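Local coordinates for Ent-copalyl diphosphate synthase (Streptomyces platensis, PDB 5BP8), which is a mainly helical protein of the terpene cyclase type, related by sequence to the C-terminal domain of squalene-hopene cyclases, at residues His331-Asp335 against Gly336-Cys340; Pro367-Ala370 against Gly371-Ala375. One frame throughout, in Å; residues are numbered along the deposited sequence.

Contact 1 (His331-Asp335 against Gly336-Cys340)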
ATOM      1  N   HIS A 331      16.136  12.090 -12.935  1.00 27.87           N
ATOM      2  CA  HIS A 331      16.717  10.744 -12.990  0.60 27.58           C
ATOM      3  C   HIS A 331      15.711   9.745 -13.539  1.00 28.05           C
ATOM      4  O   HIS A 331      16.085   8.713 -14.093  1.00 30.45           O
ATOM      5  CB  HIS A 331      17.088  10.211 -11.580  0.60 28.34           C
ATOM      6  CG  HIS A 331      18.170  10.968 -10.880  0.60 30.18           C
ATOM      7  ND1 HIS A 331      19.444  11.096 -11.392  0.60 31.23           N
ATOM      8  CD2 HIS A 331      18.183  11.590  -9.677  0.60 30.08           C
ATOM      9  CE1 HIS A 331      20.186  11.797 -10.551  0.60 31.54           C
ATOM     10  NE2 HIS A 331      19.445  12.107  -9.500  0.60 30.72           N
ATOM     11  N   PHE A 332      14.431  10.018 -13.310  1.00 26.95           N
ATOM     12  CA  PHE A 332      13.345   9.093 -13.659  1.00 26.51           C
ATOM     13  C   PHE A 332      12.675   9.440 -14.999  1.00 27.31           C
ATOM     14  O   PHE A 332      11.653   8.820 -15.380  1.00 29.04           O
ATOM     15  CB  PHE A 332      12.287   9.118 -12.547  1.00 24.97           C
ATOM     16  CG  PHE A 332      12.806   8.724 -11.202  1.00 23.57           C
ATOM     17  CD1 PHE A 332      12.770   7.396 -10.787  1.00 22.77           C
ATOM     18  CD2 PHE A 332      13.311   9.677 -10.334  1.00 23.60           C
ATOM     19  CE1 PHE A 332      13.239   7.031  -9.533  1.00 22.64           C
ATOM     20  CE2 PHE A 332      13.784   9.324  -9.074  1.00 23.03           C
ATOM     21  CZ  PHE A 332      13.754   8.001  -8.679  1.00 22.86           C
ATOM     22  N   ARG A 333      13.226  10.415 -15.731  1.00 29.10           N
ATOM     23  CA  ARG A 333      12.664  10.777 -17.032  1.00 30.29           C
ATOM     24  C   ARG A 333      12.885   9.643 -18.021  1.00 29.85           C
ATOM     25  O   ARG A 333      13.973   9.090 -18.101  1.00 28.98           O
ATOM     26  CB  ARG A 333      13.291  12.083 -17.558  1.00 35.00           C
ATOM     27  CG  ARG A 333      12.651  12.599 -18.848  1.00 40.69           C
ATOM     28  CD  ARG A 333      13.670  13.286 -19.752  1.00 48.62           C
ATOM     29  NE  ARG A 333      14.040  14.620 -19.271  1.00 54.23           N
ATOM     30  CZ  ARG A 333      15.255  14.993 -18.842  1.00 58.64           C
ATOM     31  NH1 ARG A 333      16.286  14.145 -18.815  1.00 61.92           N
ATOM     32  NH2 ARG A 333      15.441  16.245 -18.437  1.00 56.48           N
ATOM     33  N   ARG A 334      11.843   9.296 -18.773  1.00 29.36           N
ATOM     34  CA  ARG A 334      11.931   8.288 -19.817  1.00 31.44           C
ATOM     35  C   ARG A 334      11.354   8.901 -21.091  1.00 32.66           C
ATOM     36  O   ARG A 334      11.077  10.109 -21.126  1.00 33.09           O
ATOM     37  CB  ARG A 334      11.168   7.022 -19.404  1.00 30.72           C
ATOM     38  CG  ARG A 334      11.655   6.426 -18.071  1.00 31.10           C
ATOM     39  CD  ARG A 334      13.082   5.885 -18.198  1.00 31.47           C
ATOM     40  NE  ARG A 334      13.617   5.327 -16.960  1.00 30.57           N
ATOM     41  CZ  ARG A 334      14.451   5.951 -16.127  1.00 31.76           C
ATOM     42  NH1 ARG A 334      14.871   7.187 -16.355  1.00 31.67           N
ATOM     43  NH2 ARG A 334      14.860   5.337 -15.028  1.00 32.80           N
ATOM     44  N   ASP A 335      11.177   8.081 -22.122  1.00 35.99           N
ATOM     45  CA  ASP A 335      10.641   8.555 -23.417  1.00 38.07           C
ATOM     46  C   ASP A 335       9.111   8.694 -23.411  1.00 36.43           C
ATOM     47  O   ASP A 335       8.388   7.751 -23.666  1.00 38.09           O
ATOM     48  CB  ASP A 335      11.073   7.618 -24.544  1.00 41.76           C
ATOM     49  CG  ASP A 335      10.762   8.177 -25.935  1.00 47.05           C
ATOM     50  OD1 ASP A 335      10.595   9.406 -26.084  1.00 48.86           O
ATOM     51  OD2 ASP A 335      10.687   7.377 -26.882  1.00 52.33           O
ATOM     52  N   GLY A 336       8.649   9.900 -23.123  1.00 34.17           N
ATOM     53  CA  GLY A 336       7.225  10.258 -23.118  1.00 35.19           C
ATOM     54  C   GLY A 336       6.560  10.366 -21.748  1.00 33.82           C
ATOM     55  O   GLY A 336       5.404  10.779 -21.647  1.00 35.01           O
ATOM     56  N   TYR A 337       7.292  10.014 -20.690  1.00 32.86           N
ATOM     57  CA  TYR A 337       6.701   9.870 -19.348  1.00 29.80           C
ATOM     58  C   TYR A 337       7.829   9.659 -18.337  1.00 29.13           C
ATOM     59  O   TYR A 337       8.986   9.597 -18.712  1.00 27.62           O
ATOM     60  CB  TYR A 337       5.726   8.669 -19.334  1.00 30.71           C
ATOM     61  CG  TYR A 337       6.456   7.359 -19.357  1.00 31.43           C
ATOM     62  CD1 TYR A 337       7.035   6.889 -20.526  1.00 35.11           C
ATOM     63  CD2 TYR A 337       6.646   6.618 -18.186  1.00 31.09           C
ATOM     64  CE1 TYR A 337       7.775   5.721 -20.535  1.00 36.20           C
ATOM     65  CE2 TYR A 337       7.388   5.451 -18.190  1.00 32.61           C
ATOM     66  CZ  TYR A 337       7.942   5.004 -19.369  1.00 35.71           C
ATOM     67  OH  TYR A 337       8.677   3.845 -19.405  1.00 37.57           O
ATOM     68  N   PHE A 338       7.480   9.524 -17.053  1.00 25.94           N
ATOM     69  CA  PHE A 338       8.457   9.281 -16.007  1.00 25.98           C
ATOM     70  C   PHE A 338       8.249   7.916 -15.385  1.00 25.14           C
ATOM     71  O   PHE A 338       7.104   7.508 -15.176  1.00 23.17           O
ATOM     72  CB  PHE A 338       8.338  10.343 -14.912  1.00 25.72           C
ATOM     73  CG  PHE A 338       8.972  11.660 -15.275  1.00 26.20           C
ATOM     74  CD1 PHE A 338       8.394  12.484 -16.255  1.00 25.81           C
ATOM     75  CD2 PHE A 338      10.125  12.078 -14.647  1.00 25.62           C
ATOM     76  CE1 PHE A 338       8.982  13.686 -16.593  1.00 27.12           C
ATOM     77  CE2 PHE A 338      10.729  13.281 -14.996  1.00 26.81           C
ATOM     78  CZ  PHE A 338      10.154  14.079 -15.966  1.00 26.24           C
ATOM     79  N   SER A 339       9.335   7.224 -15.077  1.00 25.31           N
ATOM     80  CA  SER A 339       9.221   5.966 -14.334  1.00 24.67           C
ATOM     81  C   SER A 339       9.093   6.253 -12.841  1.00 24.35           C
ATOM     82  O   SER A 339       9.425   7.341 -12.384  1.00 23.39           O
ATOM     83  CB  SER A 339      10.420   5.059 -14.558  1.00 26.08           C
ATOM     84  OG  SER A 339      11.590   5.667 -14.043  1.00 28.28           O
ATOM     85  N   CYS A 340       8.613   5.262 -12.086  1.00 23.06           N
ATOM     86  CA  CYS A 340       8.434   5.421 -10.638  1.00 22.49           C
ATOM     87  C   CYS A 340       9.684   4.948  -9.903  1.00 22.97           C
ATOM     88  O   CYS A 340      10.257   5.664  -9.053  1.00 21.61           O
ATOM     89  CB  CYS A 340       7.193   4.662 -10.147  1.00 22.27           C
ATOM     90  SG  CYS A 340       6.857   4.971  -8.388  1.00 22.73           S
TER
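Phe-332 illustrates how a tight reversal ties backbone and side chain together. Its carbonyl O accepts a hydrogen bond from Ser-339 N at 2.8 Å, while its ring slants past the backbone of Ser-339 and Cys-340, CE1 coming 3.3 Å from Cys-340 O. Arg-333 lays its CA over one face of the Phe-338 ring, 4.0 Å from the centroid and displaced toward the rim, in a CH-pi contact; its guanidinium leads away to a salt bridge with Glu-376. Arg-334 is pinned at both ends. Its N donates to Tyr-337 O at 2.9 Å, and its CB sits over a face of the Tyr-337 ring, 4.0 Å from the centroid. The chain then bends at chi2 (-67°) and runs back, bringing NH1 between two carbonyl oxygens that it binds almost in the guanidinium plane, His-331 O at 3.0 Å and Arg-333 O at 2.7 Å, while NH2 reaches Gly-342 O. Ser-339 OG, itself bonded to Phe-341 O, lies over a face of this group without bonding to it. Asp-335 and Gly-336 take the corners, the glycine with a positive phi of 103°. Arg-333 and Phe-338 thus form a non-hydrogen-bonded antiparallel pair in a hairpin-like reversal with a single antiparallel bridge, closed by a type II beta turn at residues 334-337.

Contact 2 (Pro367-Ala370 against Gly371-Ala375)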
ATOM      1  N   PRO A 367       8.988  31.109 -11.220  1.00 38.53           N
ATOM      2  CA  PRO A 367       8.774  31.324 -12.652  1.00 40.67           C
ATOM      3  C   PRO A 367      10.053  31.333 -13.485  1.00 39.97           C
ATOM      4  O   PRO A 367      10.000  30.984 -14.647  1.00 40.74           O
ATOM      5  CB  PRO A 367       8.055  32.682 -12.731  1.00 42.87           C
ATOM      6  CG  PRO A 367       7.661  33.041 -11.344  1.00 44.13           C
ATOM      7  CD  PRO A 367       8.450  32.196 -10.384  1.00 40.98           C
ATOM      8  N   ASP A 368      11.191  31.712 -12.900  1.00 42.97           N
ATOM      9  CA  ASP A 368      12.488  31.659 -13.607  1.00 43.46           C
ATOM     10  C   ASP A 368      12.901  30.242 -14.041  1.00 43.77           C
ATOM     11  O   ASP A 368      13.734  30.080 -14.952  1.00 39.86           O
ATOM     12  CB  ASP A 368      13.619  32.298 -12.753  1.00 46.70           C
ATOM     13  CG  ASP A 368      13.474  33.830 -12.602  1.00 48.49           C
ATOM     14  OD1 ASP A 368      12.608  34.435 -13.247  1.00 50.72           O
ATOM     15  OD2 ASP A 368      14.230  34.433 -11.814  1.00 52.46           O
ATOM     16  N   ASP A 369      12.345  29.213 -13.382  1.00 41.36           N
ATOM     17  CA  ASP A 369      12.617  27.823 -13.766  1.00 40.57           C
ATOM     18  C   ASP A 369      11.644  27.260 -14.791  1.00 39.82           C
ATOM     19  O   ASP A 369      11.724  26.073 -15.114  1.00 39.89           O
ATOM     20  CB  ASP A 369      12.645  26.917 -12.513  1.00 40.22           C
ATOM     21  CG  ASP A 369      13.879  27.135 -11.675  1.00 40.09           C
ATOM     22  OD1 ASP A 369      14.749  27.913 -12.118  1.00 39.84           O
ATOM     23  OD2 ASP A 369      14.012  26.531 -10.575  1.00 37.65           O
ATOM     24  N   ALA A 370      10.755  28.096 -15.342  1.00 37.04           N
ATOM     25  CA  ALA A 370       9.759  27.613 -16.295  1.00 38.27           C
ATOM     26  C   ALA A 370      10.371  26.880 -17.491  1.00 40.41           C
ATOM     27  O   ALA A 370       9.801  25.902 -17.968  1.00 38.73           O
ATOM     28  CB  ALA A 370       8.839  28.739 -16.767  1.00 38.89           C
ATOM     29  N   GLY A 371      11.538  27.325 -17.959  1.00 38.97           N
ATOM     30  CA  GLY A 371      12.215  26.638 -19.065  1.00 39.21           C
ATOM     31  C   GLY A 371      12.847  25.322 -18.655  1.00 38.05           C
ATOM     32  O   GLY A 371      12.932  24.385 -19.445  1.00 39.33           O
ATOM     33  N   ARG A 372      13.299  25.248 -17.412  1.00 37.12           N
ATOM     34  CA  ARG A 372      13.945  24.056 -16.901  1.00 38.69           C
ATOM     35  C   ARG A 372      13.015  22.814 -16.958  1.00 38.28           C
ATOM     36  O   ARG A 372      13.470  21.707 -17.256  1.00 39.79           O
ATOM     37  CB  ARG A 372      14.366  24.315 -15.464  1.00 39.22           C
ATOM     38  CG  ARG A 372      15.525  23.488 -14.967  1.00 42.34           C
ATOM     39  CD  ARG A 372      16.005  24.101 -13.663  1.00 42.96           C
ATOM     40  NE  ARG A 372      16.966  23.256 -12.979  1.00 45.69           N
ATOM     41  CZ  ARG A 372      18.252  23.133 -13.305  1.00 48.13           C
ATOM     42  NH1 ARG A 372      18.776  23.801 -14.337  1.00 47.48           N
ATOM     43  NH2 ARG A 372      19.024  22.321 -12.589  1.00 47.82           N
ATOM     44  N   TYR A 373      11.720  23.010 -16.693  1.00 36.53           N
ATOM     45  CA  TYR A 373      10.777  21.872 -16.565  1.00 36.12           C
ATOM     46  C   TYR A 373       9.555  21.957 -17.477  1.00 37.78           C
ATOM     47  O   TYR A 373       8.743  21.020 -17.555  1.00 33.25           O
ATOM     48  CB  TYR A 373      10.326  21.746 -15.107  1.00 35.74           C
ATOM     49  CG  TYR A 373      11.464  21.770 -14.113  1.00 34.15           C
ATOM     50  CD1 TYR A 373      12.363  20.710 -14.023  1.00 34.50           C
ATOM     51  CD2 TYR A 373      11.653  22.860 -13.268  1.00 34.37           C
ATOM     52  CE1 TYR A 373      13.415  20.740 -13.118  1.00 32.90           C
ATOM     53  CE2 TYR A 373      12.688  22.890 -12.360  1.00 34.22           C
ATOM     54  CZ  TYR A 373      13.563  21.826 -12.289  1.00 34.06           C
ATOM     55  OH  TYR A 373      14.605  21.892 -11.385  1.00 34.62           O
ATOM     56  N   GLY A 374       9.437  23.071 -18.207  1.00 37.22           N
ATOM     57  CA  GLY A 374       8.227  23.392 -18.943  1.00 38.53           C
ATOM     58  C   GLY A 374       7.856  22.293 -19.893  1.00 36.90           C
ATOM     59  O   GLY A 374       6.703  21.868 -19.923  1.00 40.75           O
ATOM     60  N   ALA A 375       8.844  21.809 -20.636  1.00 36.41           N
ATOM     61  CA  ALA A 375       8.668  20.699 -21.562  1.00 36.66           C
ATOM     62  C   ALA A 375       8.174  19.430 -20.919  1.00 37.72           C
ATOM     63  O   ALA A 375       7.293  18.757 -21.455  1.00 36.64           O
ATOM     64  CB  ALA A 375       9.980  20.367 -22.225  1.00 37.56           C
TER
HETATM   65  O   HOH W   1      14.527  28.040 -16.693  1.00 44.78           O
HETATM   66  O   HOH W   2      12.325  30.321 -18.035  1.00 48.82           O
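Asp-369 and Ala-370 offer the next turn their carbonyl oxygens, and three weak bonds to those atoms begin a helix. Asp-369 O is approached by Arg-372 N at 2.9 Å and by Tyr-373 N at 3.4 Å, both weak bonds, and the Arg-372 CB crowds the same oxygen at 3.2 Å. Ala-370 O takes a further weak bond from Gly-374 N at 2.9 Å. The CB of Ala-370 points away from the next turn, though it still touches Gly-371 N at 3.3 Å. The CB of Asp-369 meets Tyr-373 CE2 at 4.0 Å, while CG stands anti to the carbonyl carbon (chi1 -72°) and carries the carboxylate to OD2 partners elsewhere, His-362 and Arg-325.

This is the N-terminus of helix 370-386, entered from a short 3-10 turn at residues 367-369, with Asp-369 in the N-cap position. Its side chain makes no capping bond. Gly-371 gives its N-H to a water 3.1 Å away, and a second water accepts weakly from Arg-372 N. Both waters donate to Asp-368 O, weakly in the case of the one at Gly-371, so solvent links the first turn back to the 3-10 segment. Within the same turn, Arg-372 CB lies over a face of the Tyr-373 ring, and the two side chains end at one acid: Arg-372 NH2 forms a salt bridge with Asp-327, whose other carboxylate oxygen is hydrogen-bonded to Tyr-373 OH.

How the contacts relate
Contact 1 closes before contact 2 opens, and helix 349-365 runs between them along the chain. Their centres are about 17 Å apart and their nearest atoms about 6 Å, so they do not touch, yet both lie on the same side of the chain's centre and pack on that intervening helix: Phe-338 meets Ile-355, and Tyr-373 meets Leu-359 and Val-363. Helix 370-386 also joins them, since contact 2 forms its first turn and Glu-376, just beyond, pairs with Arg-333 of contact 1. In this helical protein, both the loop reversal and the start of helix 370-386 pack on helix 349-365, and the loop also meets helix 370-386.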